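Local atomic coordinates of aspartate aminotransferase (Plasmodium falciparum, PDB entry 3K7Y), a protein that probably catalyses the transfer of the amino group of L-aspartate to 2-oxoglutarate, giving oxaloacetate and L-glutamate, with pyridoxal 5'-phosphate as cofactor. Residues 157-162 and 187-192; 180-185 and 225-230. All coordinates share one frame; numbering follows the deposited sequence.

The two contacts lie in the large, cofactor-binding domain of a fold-type-I aminotransferase, their centres about 12 Å apart. Their segments alternate along the chain: 157-162, 180-185, 187-192, then 225-230. Segments 180-185 and 187-192 both belong to the loop that joins strand 176-179 of the mixed sheet to helix 193-206, and this loop folds back on itself through a probable hydrogen bond, 3.1 Å from Ile191 N to Ile181 O. Interaction 1 ties the later part of the loop to strand 158-159 at the edge of the sheet, while interaction 2 ties the earlier part to the start of helix 229-235. Asn185, which binds the cofactor, lies in this loop between the two anchored parts.

Interaction 1: residues 157-162 and 187-192; sequences IDINYD and CSVNIE
Ile159 and Val189 form the apolar centre of this contact, where the short, weakly bonded strand about 158-159, added antiparallel beside strand 145-153 at one margin of the mixed sheet in the large domain of this fold-type-I aminotransferase, meets the loop before helix 193-206. Their side chains slide past each other in opposite directions, with Ile159 CD1 3.5 Å from Val189 CG1. Val189 points toward the strand segment, and chi1 of 177° sets CG1, anti to the backbone N, against CG1 and CD1 of Ile159. Ile159 CD1 also lies 4.3 Å from Ile191 CG1. Branched aliphatic residues suit this buried seam, which Phe151 and Phe152 of strand 145-153 also line.

Tyr161, in the first turn of helix 161-170, adds an aromatic wall. Ile159 CG2 sits 3.8 Å above the centre of one ring face, a CH-pi arrangement within the segment, whereas Ile191 CG2 lies at the ring edge; Tyr195 stacks on the ring as well.

Few polar bonds serve this contact, and the one between the segments is weak. Within 157-162, Asn160, at the N-cap, accepts at OD1 from Leu163 N and weakly from Asp162 N, and Asp158 OD1 uses its anti lone pair for Ile159 N. Glu192 runs across Tyr161 at about a right angle, its CG 3.3 Å from Tyr161 OH. A tyrosine can both pack and accept here: Glu192 N gives Tyr161 OH a weak but nearly straight hydrogen bond, 3.4 Å long with 170° at the hydrogen.

Interaction 2: residues 180-185 and 225-230; sequences QISCYN and EEDVLL. With PLP (pyridoxal-5'-phosphate), chain B.
Ile181 and Leu230 make the close-packed half of this contact, inside the large domain of the fold-type-I aminotransferase. The two aliphatic chains meet at a slant, Ile181 CG2 lying 3.8 Å from Leu230 CD1. With chi1 at 61°, Ile181 wedges CG1 between its backbone N and carbonyl carbon; from there CD1 extends to 3.7 Å from Asp227 O and 4.2 Å from Leu230 CB. A branched residue suits the spot because one methyl meets the leucine while the longer arm rests on the carbonyl of Asp227, in the turn leading into helix 229-235.

Ser182, partly exposed, lies on the more solvent-accessible side, where the link is a weak polar one, although its CB still packs 3.5 Å from Asp227 O. Its OG, swung anti to the backbone N (chi1 -178°), donates a weak hydrogen bond of 3.4 Å to Asp227 OD1. The stronger hold on this buried carboxylate is at its other oxygen, where OD2 accepts from the backbone N of Gly218 and of Gly220; an aspartate is short enough to gather these donors beside its own turn.

The loop's far end enters the active site. Asn185 ND2 donates to O3 of pyridoxal phosphate over 2.9 Å, at 139° at the hydrogen. An amide is apt here, since Asn185 OD1 accepts from Arg380 while ND2 serves the cofactor.

Phe196 and Ile200 of helix 193-206 pack on Leu230, and Phe212 of strand 209-214 touches both Ile181 and Leu230, so the start of helix 229-235 is packed, through Leu230, against helix 193-206 and strand 209-214 of the central sheet.

Interaction 1: residues 157-162 and 187-192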
loop_
_atom_site.group_PDB
_atom_site.type_symbol
_atom_site.label_atom_id
_atom_site.label_comp_id
_atom_site.label_asym_id
_atom_site.label_seq_id
_atom_site.Cartn_x
_atom_site.Cartn_y
_atom_site.Cartn_z
ATOM N N ILE A 157 -18.455 -31.613 -11.245
ATOM C CA ILE A 157 -17.371 -31.195 -10.321
ATOM C C ILE A 157 -15.964 -31.268 -10.951
ATOM O O ILE A 157 -15.034 -31.858 -10.402
ATOM C CB ILE A 157 -17.444 -31.889 -8.932
ATOM C CG1 ILE A 157 -18.871 -31.813 -8.400
ATOM C CG2 ILE A 157 -16.504 -31.219 -7.934
ATOM C CD1 ILE A 157 -19.131 -32.664 -7.169
ATOM N N ASP A 158 -15.833 -30.636 -12.109
ATOM C CA ASP A 158 -14.579 -30.526 -12.828
ATOM C C ASP A 158 -14.830 -29.343 -13.726
ATOM O O ASP A 158 -15.966 -28.873 -13.813
ATOM C CB ASP A 158 -14.343 -31.785 -13.667
ATOM C CG ASP A 158 -12.859 -32.024 -14.007
ATOM O OD1 ASP A 158 -12.087 -31.044 -14.230
ATOM O OD2 ASP A 158 -12.477 -33.223 -14.079
ATOM N N ILE A 159 -13.790 -28.841 -14.379
ATOM C CA ILE A 159 -13.973 -27.817 -15.408
ATOM C C ILE A 159 -14.775 -28.414 -16.560
ATOM O O ILE A 159 -14.625 -29.584 -16.889
ATOM C CB ILE A 159 -12.626 -27.294 -15.937
ATOM C CG1 ILE A 159 -11.855 -26.619 -14.817
ATOM C CG2 ILE A 159 -12.824 -26.319 -17.074
ATOM C CD1 ILE A 159 -10.385 -26.746 -14.970
ATOM N N ASN A 160 -15.641 -27.612 -17.152
ATOM C CA ASN A 160 -16.351 -28.002 -18.336
ATOM C C ASN A 160 -15.567 -27.410 -19.495
ATOM O O ASN A 160 -15.839 -26.281 -19.929
ATOM C CB ASN A 160 -17.754 -27.424 -18.279
ATOM C CG ASN A 160 -18.623 -27.885 -19.408
ATOM O OD1 ASN A 160 -18.209 -27.921 -20.577
ATOM N ND2 ASN A 160 -19.859 -28.233 -19.072
ATOM N N TYR A 161 -14.574 -28.158 -19.978
ATOM C CA TYR A 161 -13.625 -27.634 -20.963
ATOM C C TYR A 161 -14.288 -27.365 -22.308
ATOM O O TYR A 161 -13.718 -26.688 -23.158
ATOM C CB TYR A 161 -12.444 -28.578 -21.155
ATOM C CG TYR A 161 -11.575 -28.810 -19.933
ATOM C CD1 TYR A 161 -10.389 -28.093 -19.747
ATOM C CD2 TYR A 161 -11.921 -29.769 -18.978
ATOM C CE1 TYR A 161 -9.577 -28.312 -18.632
ATOM C CE2 TYR A 161 -11.119 -29.997 -17.861
ATOM C CZ TYR A 161 -9.947 -29.265 -17.690
ATOM O OH TYR A 161 -9.164 -29.490 -16.570
ATOM N N ASP A 162 -15.497 -27.892 -22.494
ATOM C CA ASP A 162 -16.212 -27.763 -23.760
ATOM C C ASP A 162 -16.820 -26.382 -23.853
ATOM O O ASP A 162 -16.606 -25.673 -24.837
ATOM C CB ASP A 162 -17.315 -28.823 -23.878
ATOM C CG ASP A 162 -16.789 -30.254 -23.707
ATOM O OD1 ASP A 162 -15.957 -30.508 -22.798
ATOM O OD2 ASP A 162 -17.224 -31.141 -24.480
ATOM N N CYS A 187 -12.926 -22.770 -6.691
ATOM C CA CYS A 187 -13.006 -24.152 -7.269
ATOM C C CYS A 187 -11.949 -25.175 -6.859
ATOM O O CYS A 187 -12.271 -26.330 -6.663
ATOM C CB CYS A 187 -13.060 -24.110 -8.790
ATOM S SG CYS A 187 -14.454 -23.160 -9.326
ATOM N N SER A 188 -10.693 -24.757 -6.757
ATOM C CA SER A 188 -9.607 -25.651 -6.386
ATOM C C SER A 188 -9.351 -26.675 -7.486
ATOM O O SER A 188 -8.908 -27.781 -7.215
ATOM C CB SER A 188 -9.924 -26.369 -5.070
ATOM O OG SER A 188 -10.571 -25.504 -4.160
ATOM N N VAL A 189 -9.624 -26.289 -8.725
ATOM C CA VAL A 189 -9.488 -27.164 -9.885
ATOM C C VAL A 189 -8.518 -26.494 -10.860
ATOM O O VAL A 189 -8.784 -25.383 -11.297
ATOM C CB VAL A 189 -10.883 -27.353 -10.582
ATOM C CG1 VAL A 189 -10.770 -28.194 -11.816
ATOM C CG2 VAL A 189 -11.903 -27.981 -9.642
ATOM N N ASN A 190 -7.396 -27.142 -11.180
ATOM C CA ASN A 190 -6.425 -26.580 -12.155
ATOM C C ASN A 190 -6.611 -27.095 -13.592
ATOM O O ASN A 190 -7.134 -28.191 -13.794
ATOM C CB ASN A 190 -4.946 -26.690 -11.695
ATOM C CG ASN A 190 -4.711 -27.746 -10.603
ATOM O OD1 ASN A 190 -5.592 -28.035 -9.792
ATOM N ND2 ASN A 190 -3.504 -28.306 -10.569
ATOM N N ILE A 191 -6.200 -26.293 -14.576
ATOM C CA ILE A 191 -6.328 -26.640 -16.008
ATOM C C ILE A 191 -5.319 -27.723 -16.429
ATOM O O ILE A 191 -4.114 -27.485 -16.365
ATOM C CB ILE A 191 -6.128 -25.377 -16.908
ATOM C CG1 ILE A 191 -7.202 -24.327 -16.612
ATOM C CG2 ILE A 191 -6.128 -25.743 -18.404
ATOM C CD1 ILE A 191 -6.863 -22.930 -17.077
ATOM N N GLU A 192 -5.802 -28.892 -16.859
ATOM C CA GLU A 192 -4.926 -30.001 -17.298
ATOM C C GLU A 192 -4.117 -29.660 -18.569
ATOM O O GLU A 192 -4.634 -28.999 -19.479
ATOM C CB GLU A 192 -5.760 -31.258 -17.561
ATOM C CG GLU A 192 -6.681 -31.677 -16.421
ATOM C CD GLU A 192 -7.762 -32.665 -16.860
ATOM O OE1 GLU A 192 -8.166 -32.646 -18.048
ATOM O OE2 GLU A 192 -8.218 -33.455 -16.005
#

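Interaction 2: residues 180-185 and 225-230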
loop_
_atom_site.group_PDB
_atom_site.type_symbol
_atom_site.label_atom_id
_atom_site.label_comp_id
_atom_site.label_asym_id
_atom_site.label_seq_id
_atom_site.Cartn_x
_atom_site.Cartn_y
_atom_site.Cartn_z
ATOM N N GLN A 180 -7.359 -17.881 -13.576
ATOM C CA GLN A 180 -6.693 -18.630 -12.526
ATOM C C GLN A 180 -6.502 -20.018 -13.105
ATOM O O GLN A 180 -7.472 -20.761 -13.295
ATOM C CB GLN A 180 -7.560 -18.722 -11.273
ATOM C CG GLN A 180 -7.919 -17.434 -10.632
ATOM C CD GLN A 180 -8.626 -17.658 -9.313
ATOM O OE1 GLN A 180 -9.798 -17.303 -9.151
ATOM N NE2 GLN A 180 -7.915 -18.255 -8.352
ATOM N N ILE A 181 -5.254 -20.351 -13.400
ATOM C CA ILE A 181 -4.935 -21.574 -14.109
ATOM C C ILE A 181 -4.617 -22.720 -13.171
ATOM O O ILE A 181 -4.593 -23.879 -13.590
ATOM C CB ILE A 181 -3.735 -21.365 -14.998
ATOM C CG1 ILE A 181 -2.519 -20.988 -14.157
ATOM C CG2 ILE A 181 -4.047 -20.309 -16.033
ATOM C CD1 ILE A 181 -1.307 -20.744 -14.955
ATOM N N SER A 182 -4.365 -22.396 -11.907
ATOM C CA SER A 182 -3.944 -23.378 -10.926
ATOM C C SER A 182 -4.429 -22.931 -9.563
ATOM O O SER A 182 -4.597 -21.744 -9.332
ATOM C CB SER A 182 -2.419 -23.517 -10.952
ATOM O OG SER A 182 -1.965 -24.499 -10.035
ATOM N N CYS A 183 -4.676 -23.898 -8.684
ATOM C CA CYS A 183 -5.162 -23.658 -7.318
ATOM C C CYS A 183 -6.387 -22.754 -7.210
ATOM O O CYS A 183 -6.533 -22.009 -6.240
ATOM C CB CYS A 183 -4.029 -23.138 -6.441
ATOM S SG CYS A 183 -2.697 -24.319 -6.360
ATOM N N TYR A 184 -7.269 -22.855 -8.200
ATOM C CA TYR A 184 -8.418 -21.978 -8.351
ATOM C C TYR A 184 -9.094 -21.658 -7.028
ATOM O O TYR A 184 -9.346 -22.544 -6.210
ATOM C CB TYR A 184 -9.422 -22.618 -9.298
ATOM C CG TYR A 184 -10.379 -21.646 -9.932
ATOM C CD1 TYR A 184 -11.396 -21.040 -9.190
ATOM C CD2 TYR A 184 -10.282 -21.334 -11.291
ATOM C CE1 TYR A 184 -12.292 -20.141 -9.787
ATOM C CE2 TYR A 184 -11.185 -20.431 -11.906
ATOM C CZ TYR A 184 -12.185 -19.846 -11.147
ATOM O OH TYR A 184 -13.062 -18.964 -11.749
ATOM N N ASN A 185 -9.364 -20.373 -6.826
ATOM C CA ASN A 185 -10.112 -19.879 -5.671
ATOM C C ASN A 185 -11.461 -19.292 -6.107
ATOM O O ASN A 185 -11.496 -18.247 -6.742
ATOM C CB ASN A 185 -9.282 -18.827 -4.935
ATOM C CG ASN A 185 -9.970 -18.290 -3.697
ATOM O OD1 ASN A 185 -11.187 -18.397 -3.541
ATOM N ND2 ASN A 185 -9.189 -17.703 -2.804
ATOM N N GLU A 225 7.221 -25.369 -10.564
ATOM C CA GLU A 225 7.279 -24.853 -11.918
ATOM C C GLU A 225 6.110 -25.410 -12.707
ATOM O O GLU A 225 5.672 -24.789 -13.662
ATOM C CB GLU A 225 8.609 -25.171 -12.599
ATOM C CG GLU A 225 9.797 -24.446 -11.982
ATOM C CD GLU A 225 11.035 -24.424 -12.874
ATOM O OE1 GLU A 225 11.715 -23.374 -12.899
ATOM O OE2 GLU A 225 11.333 -25.433 -13.553
ATOM N N GLU A 226 5.602 -26.573 -12.291
ATOM C CA GLU A 226 4.416 -27.183 -12.917
ATOM C C GLU A 226 3.254 -26.184 -12.933
ATOM O O GLU A 226 2.736 -25.856 -13.999
ATOM C CB GLU A 226 3.984 -28.480 -12.201
ATOM C CG GLU A 226 4.586 -29.805 -12.713
ATOM C CD GLU A 226 3.722 -31.043 -12.352
ATOM O OE1 GLU A 226 2.648 -31.198 -12.982
ATOM O OE2 GLU A 226 4.114 -31.858 -11.461
ATOM N N ASP A 227 2.889 -25.685 -11.749
ATOM C CA ASP A 227 1.736 -24.795 -11.540
ATOM C C ASP A 227 1.632 -23.626 -12.508
ATOM O O ASP A 227 0.556 -23.053 -12.687
ATOM C CB ASP A 227 1.767 -24.239 -10.119
ATOM C CG ASP A 227 1.392 -25.272 -9.083
ATOM O OD1 ASP A 227 0.859 -26.340 -9.455
ATOM O OD2 ASP A 227 1.625 -25.019 -7.887
ATOM N N VAL A 228 2.754 -23.287 -13.129
ATOM C CA VAL A 228 2.845 -22.111 -13.974
ATOM C C VAL A 228 3.189 -22.483 -15.431
ATOM O O VAL A 228 3.711 -21.664 -16.190
ATOM C CB VAL A 228 3.851 -21.112 -13.342
ATOM C CG1 VAL A 228 5.237 -21.196 -13.995
ATOM C CG2 VAL A 228 3.306 -19.712 -13.360
ATOM N N LEU A 229 2.864 -23.714 -15.827
ATOM C CA LEU A 229 3.228 -24.197 -17.166
ATOM C C LEU A 229 2.567 -23.414 -18.291
ATOM O O LEU A 229 3.239 -23.030 -19.253
ATOM C CB LEU A 229 2.967 -25.704 -17.348
ATOM C CG LEU A 229 3.296 -26.333 -18.714
ATOM C CD1 LEU A 229 4.702 -26.003 -19.212
ATOM C CD2 LEU A 229 3.107 -27.834 -18.665
ATOM N N LEU A 230 1.264 -23.175 -18.176
ATOM C CA LEU A 230 0.544 -22.515 -19.246
ATOM C C LEU A 230 1.254 -21.233 -19.610
ATOM O O LEU A 230 1.377 -20.900 -20.794
ATOM C CB LEU A 230 -0.878 -22.195 -18.839
ATOM C CG LEU A 230 -1.956 -22.300 -19.919
ATOM C CD1 LEU A 230 -3.039 -21.292 -19.589
ATOM C CD2 LEU A 230 -1.472 -22.118 -21.359
HETATM N N1 PLP B . -5.892 -13.702 -6.058
HETATM C C2 PLP B . -6.390 -14.848 -5.494
HETATM C C2A PLP B . -7.004 -15.859 -6.386
HETATM C C3 PLP B . -6.301 -15.043 -4.124
HETATM O O3 PLP B . -6.782 -16.198 -3.562
HETATM C C4 PLP B . -5.715 -14.063 -3.321
HETATM C C4A PLP B . -5.514 -14.386 -1.871
HETATM O O4A PLP B . -4.436 -14.875 -1.507
HETATM C C5 PLP B . -5.193 -12.885 -3.890
HETATM C C6 PLP B . -5.301 -12.719 -5.272
HETATM C C5A PLP B . -4.548 -11.744 -3.099
HETATM O O4P PLP B . -3.529 -12.099 -2.180
HETATM P P PLP B . -2.904 -10.994 -1.173
HETATM O O1P PLP B . -1.488 -11.332 -0.806
HETATM O O2P PLP B . -3.668 -11.021 0.124
HETATM O O3P PLP B . -2.953 -9.654 -1.871
#